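Long-range contacts in 16S rRNA (guanine(1405)-N(7))-methyltransferase (Klebsiella pneumoniae, PDB 6PI9), which probably methylates the N7 position of guanine 1405 in 16S rRNA, using S-adenosyl-L-methionine, and so confers resistance to various aminoglycosides: residues 172-177 / 203-208; 199-204 / 236-241; 211-216 / 251-256. All blocks are in the same frame, centred on the assembly; numbering follows the deposited sequence.

Contact 1. Residues 172-177 / 203-208; sequences IPAEEA and SLRAPR
The guanidinium of Arg205 meets Ala174 at its edge: NH1 gives a hydrogen bond of 2.9 Å to Ala174 O. The oxygen lies 28° out of the guanidinium plane and is approached on a lone pair, but the bond is bent, with 135° at the hydrogen. Ala174 CB sits near the same nitrogen, 3.6 Å from Arg205 NH1. With the side chain extended from CG to NE (chi3 173°), the arginine reaches across the loop at Glu175 and Ala174, CB near Glu175 O and CD against Ala174 O. Both segments are connections entering the Rossmann-like methyltransferase sheet, residues 172-177 leading to strand 179-183 and residues 203-208 to strand 208-214, and they run nearly the same way. Much of the gap between them is bridged by water. One molecule donates to Pro173 O and Glu175 O and accepts from Arg205 N; another donates to both Ala177 O and Arg205 O. Direct backbone pairing is slight, Ala177 N to Arg205 O being a weak bond of 3.5 Å. At the start of the segments Ile172 CG2 packs on Ser203 CB at 3.5 Å. The Glu175 carboxylate forms a salt bridge with Arg164.

Contact 2. Residues 199-204 / 236-241; sequences ELLASL and ILPDTL
Leu201 reaches from helix 196-203 into a cluster formed by Ile236, Leu237, Pro238 and Leu241, and this is the tight part of the contact. Its CD1 lies 3.7 Å from Ile236 CD1, the two side chains crossing at about a right angle. The Pro238 ring also lies across the leucine, its CD 4.0 Å from both Leu201 CB and Leu201 CD1. From another direction Leu241 brings CD1 to 3.7 Å from Leu201 O, so that a methyl group rests on the helix backbone at Leu201 as well as on the side chain. CG of Leu201 stands beside its backbone N (chi1 -67°), which sends the branch toward Ile236. The segment 236-241 links helix 225-236 to strand 241-248, an outermost strand of the sheet within the chain; a type I turn from Pro238 to Leu241, closed by Leu241 N to Pro238 O, leads into the strand. Leu201 also packs on Leu182, Leu209 and Val211 of the two neighbouring parallel strands, which makes it part of the layer between helix and sheet. The solvent side is looser: exposed Ala202 sets CB 3.9 Å from Pro238 CG, and Thr240, also exposed, makes no close approach to the helix. Arg259 of strand 252-259 donates to Leu201 O.

Contact 3. Residues 211-216 / 251-256; sequences VTFPTR and DELVYL
Thr215, Leu253 and Phe213 lose the most surface where strand 211-214 pairs with strand 252-256. The strands are antiparallel, at 163°, and form the junction at which the parallel part of the methyltransferase sheet turns to its antiparallel edge. Phe213 and Leu253 are a hydrogen-bonded pair, with Phe213 N to Leu253 O and Leu253 N to Phe213 O both 2.8 Å. Their side chains share the face covered by helix 225-236; Phe213 CD2 comes to 4.1 Å from Leu253 CD2, and Tyr255 CD2 lies in the plane of the phenylalanine ring, at its edge. Tyr229 and Phe233 of helix 225-236 meet the Phe213 ring, and Phe233 meets the Tyr255 ring as well. Thr215 follows the strand proper. Its N donates to Asp251 O at 3.0 Å in an almost straight bond (176°), although the donor stands well above the carbonyl plane. With CG2 beside the backbone N, Thr215 directs this methyl to 3.7 Å from Leu253 N, while Asp251 OD2 accepts a hydrogen bond from Thr217.

On the other face Thr212 OG1 donates to Glu252 OE2 at 2.6 Å, meeting the carboxylate at its anti lone pair, and the hydroxyl also accepts from Lys184 N. The extended Glu252 chain places OE1 for a salt bridge with Arg96, a residue that binds S-adenosyl-L-homocysteine. Held through both oxygens, this buried carboxylate is probably fixed in rotation; Glu252 is thus a second-shell partner of Arg96, and Thr212 is likely to hold Glu252 in place.

Overall arrangement
All three contacts lie in the C-terminal half of one Rossmann-like methyltransferase domain. Contacts 1 and 2 are neighbours, their centres 11 Å apart; they share Ser203 and Leu204, where helix 196-203 gives way to the loop, and Pro173 packs on Leu200. The centre of contact 3 lies 18 Å from that of contact 2 and 21 Å from that of contact 1. Leu201 CD2 meets Val211 CG2 at 4.0 Å, joining contacts 2 and 3, whose segments alternate along the chain. Contact 1 joins loops entering neighbouring parallel strands, contact 2 packs helix 196-203 on the loop before strand 241-248, and contact 3 pairs strand 208-214 with strand 252-259, where Glu252 meets the cofactor-binding Arg96.

Contact 1. Residues 172-177 / 203-208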
loop_
_atom_site.group_PDB
_atom_site.type_symbol
_atom_site.label_atom_id
_atom_site.label_comp_id
_atom_site.label_asym_id
_atom_site.label_seq_id
_atom_site.Cartn_x
_atom_site.Cartn_y
_atom_site.Cartn_z
ATOM N N ILE A 172 20.647 -14.163 -4.378
ATOM C CA ILE A 172 19.811 -14.982 -5.268
ATOM C C ILE A 172 19.726 -16.341 -4.630
ATOM O O ILE A 172 20.784 -17.000 -4.445
ATOM C CB ILE A 172 20.400 -15.018 -6.686
ATOM C CG1 ILE A 172 20.022 -13.712 -7.403
ATOM C CG2 ILE A 172 19.867 -16.216 -7.463
ATOM C CD1 ILE A 172 20.459 -13.671 -8.845
ATOM N N PRO A 173 18.570 -16.768 -4.099
ATOM C CA PRO A 173 18.501 -18.020 -3.331
ATOM C C PRO A 173 19.101 -19.169 -4.100
ATOM O O PRO A 173 18.780 -19.375 -5.284
ATOM C CB PRO A 173 17.010 -18.235 -3.106
ATOM C CG PRO A 173 16.439 -16.770 -3.100
ATOM C CD PRO A 173 17.282 -16.023 -4.095
ATOM N N ALA A 174 19.971 -19.926 -3.415
ATOM C CA ALA A 174 20.716 -21.019 -4.027
ATOM C C ALA A 174 20.074 -22.390 -3.803
ATOM O O ALA A 174 20.612 -23.397 -4.282
ATOM C CB ALA A 174 22.153 -21.019 -3.502
ATOM N N GLU A 175 18.935 -22.457 -3.118
ATOM C CA GLU A 175 18.329 -23.740 -2.807
ATOM C C GLU A 175 17.832 -24.419 -4.079
ATOM O O GLU A 175 17.481 -23.756 -5.068
ATOM C CB GLU A 175 17.173 -23.563 -1.820
ATOM C CG GLU A 175 17.658 -23.126 -0.433
ATOM C CD GLU A 175 17.695 -21.610 -0.260
ATOM O OE1 GLU A 175 17.823 -21.157 0.902
ATOM O OE2 GLU A 175 17.578 -20.877 -1.277
ATOM N N GLU A 176 17.833 -25.755 -4.046
ATOM C CA GLU A 176 17.173 -26.591 -5.041
ATOM C C GLU A 176 15.714 -26.771 -4.677
ATOM O O GLU A 176 15.396 -27.083 -3.528
ATOM C CB GLU A 176 17.793 -27.979 -5.080
ATOM C CG GLU A 176 19.209 -27.984 -5.417
ATOM C CD GLU A 176 19.558 -28.983 -6.493
ATOM O OE1 GLU A 176 20.304 -28.578 -7.403
ATOM O OE2 GLU A 176 19.149 -30.173 -6.404
ATOM N N ALA A 177 14.835 -26.676 -5.666
ATOM C CA ALA A 177 13.439 -26.947 -5.369
ATOM C C ALA A 177 12.705 -27.400 -6.625
ATOM O O ALA A 177 13.202 -27.286 -7.746
ATOM C CB ALA A 177 12.765 -25.731 -4.752
ATOM N N SER A 203 18.062 -17.015 -12.584
ATOM C CA SER A 203 19.045 -17.712 -11.758
ATOM C C SER A 203 18.459 -18.702 -10.755
ATOM O O SER A 203 19.226 -19.521 -10.202
ATOM C CB SER A 203 19.904 -16.699 -10.979
ATOM O OG SER A 203 20.666 -15.871 -11.846
ATOM N N LEU A 204 17.150 -18.639 -10.478
ATOM C CA LEU A 204 16.536 -19.587 -9.552
ATOM C C LEU A 204 16.726 -21.030 -10.020
ATOM O O LEU A 204 16.637 -21.337 -11.214
ATOM C CB LEU A 204 15.048 -19.262 -9.394
ATOM C CG LEU A 204 14.808 -18.043 -8.515
ATOM C CD1 LEU A 204 13.334 -17.616 -8.595
ATOM C CD2 LEU A 204 15.261 -18.266 -7.045
ATOM N N ARG A 205 17.014 -21.917 -9.075
ATOM C CA ARG A 205 17.292 -23.312 -9.425
ATOM C C ARG A 205 16.045 -24.166 -9.241
ATOM O O ARG A 205 16.091 -25.190 -8.565
ATOM C CB ARG A 205 18.449 -23.839 -8.584
ATOM C CG ARG A 205 19.782 -23.154 -8.834
ATOM C CD ARG A 205 20.762 -23.501 -7.722
ATOM N NE ARG A 205 22.115 -23.016 -7.993
ATOM C CZ ARG A 205 23.126 -23.080 -7.124
ATOM N NH1 ARG A 205 22.940 -23.603 -5.916
ATOM N NH2 ARG A 205 24.333 -22.628 -7.463
ATOM N N ALA A 206 14.907 -23.729 -9.791
ATOM C CA ALA A 206 13.671 -24.504 -9.756
ATOM C C ALA A 206 13.107 -24.524 -11.176
ATOM O O ALA A 206 13.094 -23.474 -11.857
ATOM C CB ALA A 206 12.635 -23.923 -8.782
ATOM N N PRO A 207 12.627 -25.674 -11.647
ATOM C CA PRO A 207 12.140 -25.740 -13.030
ATOM C C PRO A 207 10.773 -25.121 -13.242
ATOM O O PRO A 207 10.404 -24.884 -14.406
ATOM C CB PRO A 207 12.096 -27.244 -13.304
ATOM C CG PRO A 207 11.887 -27.855 -11.974
ATOM C CD PRO A 207 12.654 -27.005 -11.010
ATOM N N ARG A 208 9.988 -24.885 -12.182
ATOM C CA ARG A 208 8.652 -24.317 -12.347
ATOM C C ARG A 208 8.565 -23.124 -11.426
ATOM O O ARG A 208 9.040 -23.198 -10.295
ATOM C CB ARG A 208 7.543 -25.322 -12.012
ATOM C CG ARG A 208 7.323 -26.342 -13.144
ATOM C CD ARG A 208 6.663 -27.616 -12.683
ATOM N NE ARG A 208 5.861 -28.295 -13.726
ATOM C CZ ARG A 208 6.323 -28.722 -14.903
ATOM N NH1 ARG A 208 7.595 -28.500 -15.257
ATOM N NH2 ARG A 208 5.505 -29.358 -15.748
HETATM O O HOH W 1 17.154 -21.400 -6.235
HETATM O O HOH W 2 20.956 -19.900 -7.681
HETATM O O HOH W 3 16.023 -27.651 -8.988
#

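Contact 2. Residues 199-204 / 236-241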
loop_
_atom_site.group_PDB
_atom_site.type_symbol
_atom_site.label_atom_id
_atom_site.label_comp_id
_atom_site.label_asym_id
_atom_site.label_seq_id
_atom_site.Cartn_x
_atom_site.Cartn_y
_atom_site.Cartn_z
ATOM N N GLU A 199 17.002 -10.793 -13.303
ATOM C CA GLU A 199 18.191 -11.497 -12.820
ATOM C C GLU A 199 17.780 -12.631 -11.879
ATOM O O GLU A 199 18.330 -13.734 -11.936
ATOM C CB GLU A 199 19.099 -10.498 -12.122
ATOM C CG GLU A 199 20.368 -11.060 -11.632
ATOM C CD GLU A 199 21.290 -9.963 -11.115
ATOM O OE1 GLU A 199 22.495 -10.290 -10.942
ATOM O OE2 GLU A 199 20.808 -8.788 -10.883
ATOM N N LEU A 200 16.783 -12.373 -11.034
ATOM C CA LEU A 200 16.267 -13.391 -10.135
ATOM C C LEU A 200 15.621 -14.541 -10.903
ATOM O O LEU A 200 15.918 -15.710 -10.645
ATOM C CB LEU A 200 15.269 -12.760 -9.170
ATOM C CG LEU A 200 14.549 -13.678 -8.180
ATOM C CD1 LEU A 200 15.596 -14.362 -7.294
ATOM C CD2 LEU A 200 13.567 -12.832 -7.278
ATOM N N LEU A 201 14.714 -14.231 -11.843
ATOM C CA LEU A 201 14.058 -15.302 -12.603
ATOM C C LEU A 201 15.068 -16.180 -13.333
ATOM O O LEU A 201 14.922 -17.413 -13.374
ATOM C CB LEU A 201 13.071 -14.678 -13.605
ATOM C CG LEU A 201 11.841 -13.962 -13.054
ATOM C CD1 LEU A 201 11.254 -13.094 -14.145
ATOM C CD2 LEU A 201 10.740 -14.924 -12.556
ATOM N N ALA A 202 16.098 -15.575 -13.935
ATOM C CA ALA A 202 17.048 -16.356 -14.730
ATOM C C ALA A 202 17.955 -17.255 -13.888
ATOM O O ALA A 202 18.576 -18.175 -14.439
ATOM C CB ALA A 202 17.921 -15.427 -15.579
ATOM N N SER A 203 18.062 -17.015 -12.584
ATOM C CA SER A 203 19.045 -17.712 -11.758
ATOM C C SER A 203 18.459 -18.702 -10.755
ATOM O O SER A 203 19.226 -19.521 -10.202
ATOM C CB SER A 203 19.904 -16.699 -10.979
ATOM O OG SER A 203 20.666 -15.871 -11.846
ATOM N N LEU A 204 17.150 -18.639 -10.478
ATOM C CA LEU A 204 16.536 -19.587 -9.552
ATOM C C LEU A 204 16.726 -21.030 -10.020
ATOM O O LEU A 204 16.637 -21.337 -11.214
ATOM C CB LEU A 204 15.048 -19.262 -9.394
ATOM C CG LEU A 204 14.808 -18.043 -8.515
ATOM C CD1 LEU A 204 13.334 -17.616 -8.595
ATOM C CD2 LEU A 204 15.261 -18.266 -7.045
ATOM N N ILE A 236 10.205 -8.631 -19.856
ATOM C CA ILE A 236 11.443 -8.905 -19.101
ATOM C C ILE A 236 11.672 -10.397 -18.922
ATOM O O ILE A 236 12.766 -10.802 -18.498
ATOM C CB ILE A 236 11.470 -8.213 -17.734
ATOM C CG1 ILE A 236 10.384 -8.764 -16.806
ATOM C CG2 ILE A 236 11.322 -6.667 -17.899
ATOM C CD1 ILE A 236 10.856 -9.731 -15.720
ATOM N N LEU A 237 10.688 -11.233 -19.214
ATOM C CA LEU A 237 10.878 -12.654 -18.931
ATOM C C LEU A 237 12.113 -13.187 -19.675
ATOM O O LEU A 237 12.167 -13.098 -20.902
ATOM C CB LEU A 237 9.644 -13.458 -19.352
ATOM C CG LEU A 237 9.732 -14.962 -19.058
ATOM C CD1 LEU A 237 9.703 -15.161 -17.549
ATOM C CD2 LEU A 237 8.562 -15.679 -19.718
ATOM N N PRO A 238 13.087 -13.788 -18.987
ATOM C CA PRO A 238 14.246 -14.379 -19.695
ATOM C C PRO A 238 13.846 -15.403 -20.750
ATOM O O PRO A 238 12.885 -16.156 -20.581
ATOM C CB PRO A 238 15.043 -15.041 -18.569
ATOM C CG PRO A 238 14.651 -14.299 -17.322
ATOM C CD PRO A 238 13.191 -13.933 -17.531
ATOM N N ASP A 239 14.627 -15.461 -21.838
ATOM C CA ASP A 239 14.278 -16.358 -22.940
ATOM C C ASP A 239 14.360 -17.829 -22.554
ATOM O O ASP A 239 13.797 -18.679 -23.262
ATOM C CB ASP A 239 15.185 -16.141 -24.164
ATOM C CG ASP A 239 15.069 -14.745 -24.756
ATOM O OD1 ASP A 239 14.021 -14.073 -24.566
ATOM O OD2 ASP A 239 16.027 -14.337 -25.450
ATOM N N THR A 240 15.086 -18.152 -21.480
ATOM C CA THR A 240 15.164 -19.526 -21.008
ATOM C C THR A 240 13.877 -19.986 -20.337
ATOM O O THR A 240 13.776 -21.165 -20.000
ATOM C CB THR A 240 16.327 -19.685 -20.031
ATOM O OG1 THR A 240 16.230 -18.680 -19.012
ATOM C CG2 THR A 240 17.650 -19.554 -20.747
ATOM N N LEU A 241 12.902 -19.092 -20.129
ATOM C CA LEU A 241 11.660 -19.408 -19.444
ATOM C C LEU A 241 10.497 -19.255 -20.413
ATOM O O LEU A 241 10.575 -18.495 -21.382
ATOM C CB LEU A 241 11.458 -18.485 -18.245
ATOM C CG LEU A 241 12.592 -18.584 -17.208
ATOM C CD1 LEU A 241 12.298 -17.675 -16.003
ATOM C CD2 LEU A 241 12.670 -20.006 -16.781
#

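Contact 3. Residues 211-216 / 251-256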
loop_
_atom_site.group_PDB
_atom_site.type_symbol
_atom_site.label_atom_id
_atom_site.label_comp_id
_atom_site.label_asym_id
_atom_site.label_seq_id
_atom_site.Cartn_x
_atom_site.Cartn_y
_atom_site.Cartn_z
ATOM N N VAL A 211 4.408 -16.907 -10.716
ATOM C CA VAL A 211 4.716 -15.472 -10.615
ATOM C C VAL A 211 3.397 -14.733 -10.633
ATOM O O VAL A 211 2.565 -15.000 -11.508
ATOM C CB VAL A 211 5.592 -14.999 -11.796
ATOM C CG1 VAL A 211 5.821 -13.450 -11.750
ATOM C CG2 VAL A 211 6.924 -15.815 -11.878
ATOM N N THR A 212 3.142 -13.881 -9.640
ATOM C CA THR A 212 1.842 -13.228 -9.619
ATOM C C THR A 212 1.953 -11.724 -9.428
ATOM O O THR A 212 2.930 -11.194 -8.887
ATOM C CB THR A 212 0.912 -13.764 -8.537
ATOM O OG1 THR A 212 1.310 -13.201 -7.281
ATOM C CG2 THR A 212 0.967 -15.282 -8.508
ATOM N N PHE A 213 0.868 -11.037 -9.820
ATOM C CA PHE A 213 0.841 -9.575 -9.706
ATOM C C PHE A 213 -0.506 -9.151 -9.138
ATOM O O PHE A 213 -1.521 -9.768 -9.436
ATOM C CB PHE A 213 0.983 -8.901 -11.100
ATOM C CG PHE A 213 2.279 -9.231 -11.782
ATOM C CD1 PHE A 213 3.389 -8.407 -11.600
ATOM C CD2 PHE A 213 2.392 -10.372 -12.600
ATOM C CE1 PHE A 213 4.619 -8.719 -12.238
ATOM C CE2 PHE A 213 3.618 -10.707 -13.234
ATOM C CZ PHE A 213 4.744 -9.864 -13.054
ATOM N N PRO A 214 -0.540 -8.097 -8.346
ATOM C CA PRO A 214 -1.839 -7.597 -7.889
ATOM C C PRO A 214 -2.535 -6.857 -9.022
ATOM O O PRO A 214 -1.909 -6.122 -9.788
ATOM C CB PRO A 214 -1.476 -6.653 -6.739
ATOM C CG PRO A 214 -0.039 -6.161 -7.119
ATOM C CD PRO A 214 0.614 -7.290 -7.898
ATOM N N THR A 215 -3.815 -7.088 -9.165
ATOM C CA THR A 215 -4.618 -6.285 -10.078
ATOM C C THR A 215 -5.374 -5.338 -9.162
ATOM O O THR A 215 -6.350 -5.728 -8.515
ATOM C CB THR A 215 -5.556 -7.133 -10.931
ATOM O OG1 THR A 215 -6.706 -7.480 -10.146
ATOM C CG2 THR A 215 -4.862 -8.408 -11.435
ATOM N N ARG A 216 -4.906 -4.099 -9.080
ATOM C CA ARG A 216 -5.437 -3.198 -8.070
ATOM C C ARG A 216 -6.808 -2.636 -8.449
ATOM O O ARG A 216 -7.083 -1.455 -8.207
ATOM C CB ARG A 216 -4.419 -2.089 -7.808
ATOM C CG ARG A 216 -3.561 -2.378 -6.580
ATOM C CD ARG A 216 -2.377 -1.449 -6.471
ATOM N NE ARG A 216 -1.133 -2.167 -6.203
ATOM C CZ ARG A 216 -0.246 -2.505 -7.133
ATOM N NH1 ARG A 216 -0.471 -2.208 -8.405
ATOM N NH2 ARG A 216 0.864 -3.143 -6.786
ATOM N N ASP A 251 -8.273 -10.866 -7.751
ATOM C CA ASP A 251 -7.430 -9.685 -7.988
ATOM C C ASP A 251 -5.947 -10.024 -7.925
ATOM O O ASP A 251 -5.137 -9.183 -7.513
ATOM C CB ASP A 251 -7.752 -8.528 -7.029
ATOM C CG ASP A 251 -9.101 -7.812 -7.372
ATOM O OD1 ASP A 251 -9.923 -7.700 -6.441
ATOM O OD2 ASP A 251 -9.320 -7.344 -8.543
ATOM N N GLU A 252 -5.590 -11.259 -8.305
ATOM C CA GLU A 252 -4.192 -11.657 -8.461
ATOM C C GLU A 252 -4.035 -12.227 -9.864
ATOM O O GLU A 252 -4.699 -13.206 -10.195
ATOM C CB GLU A 252 -3.806 -12.705 -7.381
ATOM C CG GLU A 252 -2.323 -13.080 -7.410
ATOM C CD GLU A 252 -1.912 -13.851 -6.166
ATOM O OE1 GLU A 252 -2.787 -14.452 -5.531
ATOM O OE2 GLU A 252 -0.727 -13.825 -5.797
ATOM N N LEU A 253 -3.168 -11.617 -10.677
ATOM C CA LEU A 253 -2.817 -12.173 -11.988
ATOM C C LEU A 253 -1.715 -13.207 -11.801
ATOM O O LEU A 253 -0.635 -12.864 -11.302
ATOM C CB LEU A 253 -2.319 -11.061 -12.911
ATOM C CG LEU A 253 -1.628 -11.467 -14.245
ATOM C CD1 LEU A 253 -2.578 -12.209 -15.188
ATOM C CD2 LEU A 253 -1.064 -10.172 -14.861
ATOM N N VAL A 254 -1.968 -14.450 -12.228
ATOM C CA VAL A 254 -1.094 -15.589 -11.918
ATOM C C VAL A 254 -0.523 -16.137 -13.227
ATOM O O VAL A 254 -1.266 -16.374 -14.161
ATOM C CB VAL A 254 -1.856 -16.720 -11.191
ATOM C CG1 VAL A 254 -0.863 -17.903 -10.838
ATOM C CG2 VAL A 254 -2.579 -16.201 -9.939
ATOM N N TYR A 255 0.790 -16.342 -13.265
ATOM C CA TYR A 255 1.510 -16.965 -14.375
ATOM C C TYR A 255 2.150 -18.264 -13.901
ATOM O O TYR A 255 2.844 -18.275 -12.882
ATOM C CB TYR A 255 2.670 -16.086 -14.849
ATOM C CG TYR A 255 2.231 -14.895 -15.666
ATOM C CD1 TYR A 255 2.087 -14.983 -17.036
ATOM C CD2 TYR A 255 1.978 -13.671 -15.052
ATOM C CE1 TYR A 255 1.686 -13.853 -17.785
ATOM C CE2 TYR A 255 1.573 -12.569 -15.797
ATOM C CZ TYR A 255 1.437 -12.665 -17.123
ATOM O OH TYR A 255 1.048 -11.542 -17.849
ATOM N N LEU A 256 1.959 -19.341 -14.661
ATOM C CA LEU A 256 2.683 -20.588 -14.426
ATOM C C LEU A 256 3.801 -20.651 -15.461
ATOM O O LEU A 256 3.531 -20.622 -16.668
ATOM C CB LEU A 256 1.729 -21.785 -14.571
ATOM C CG LEU A 256 0.437 -21.736 -13.733
ATOM C CD1 LEU A 256 -0.414 -23.034 -13.915
ATOM C CD2 LEU A 256 0.753 -21.481 -12.255
#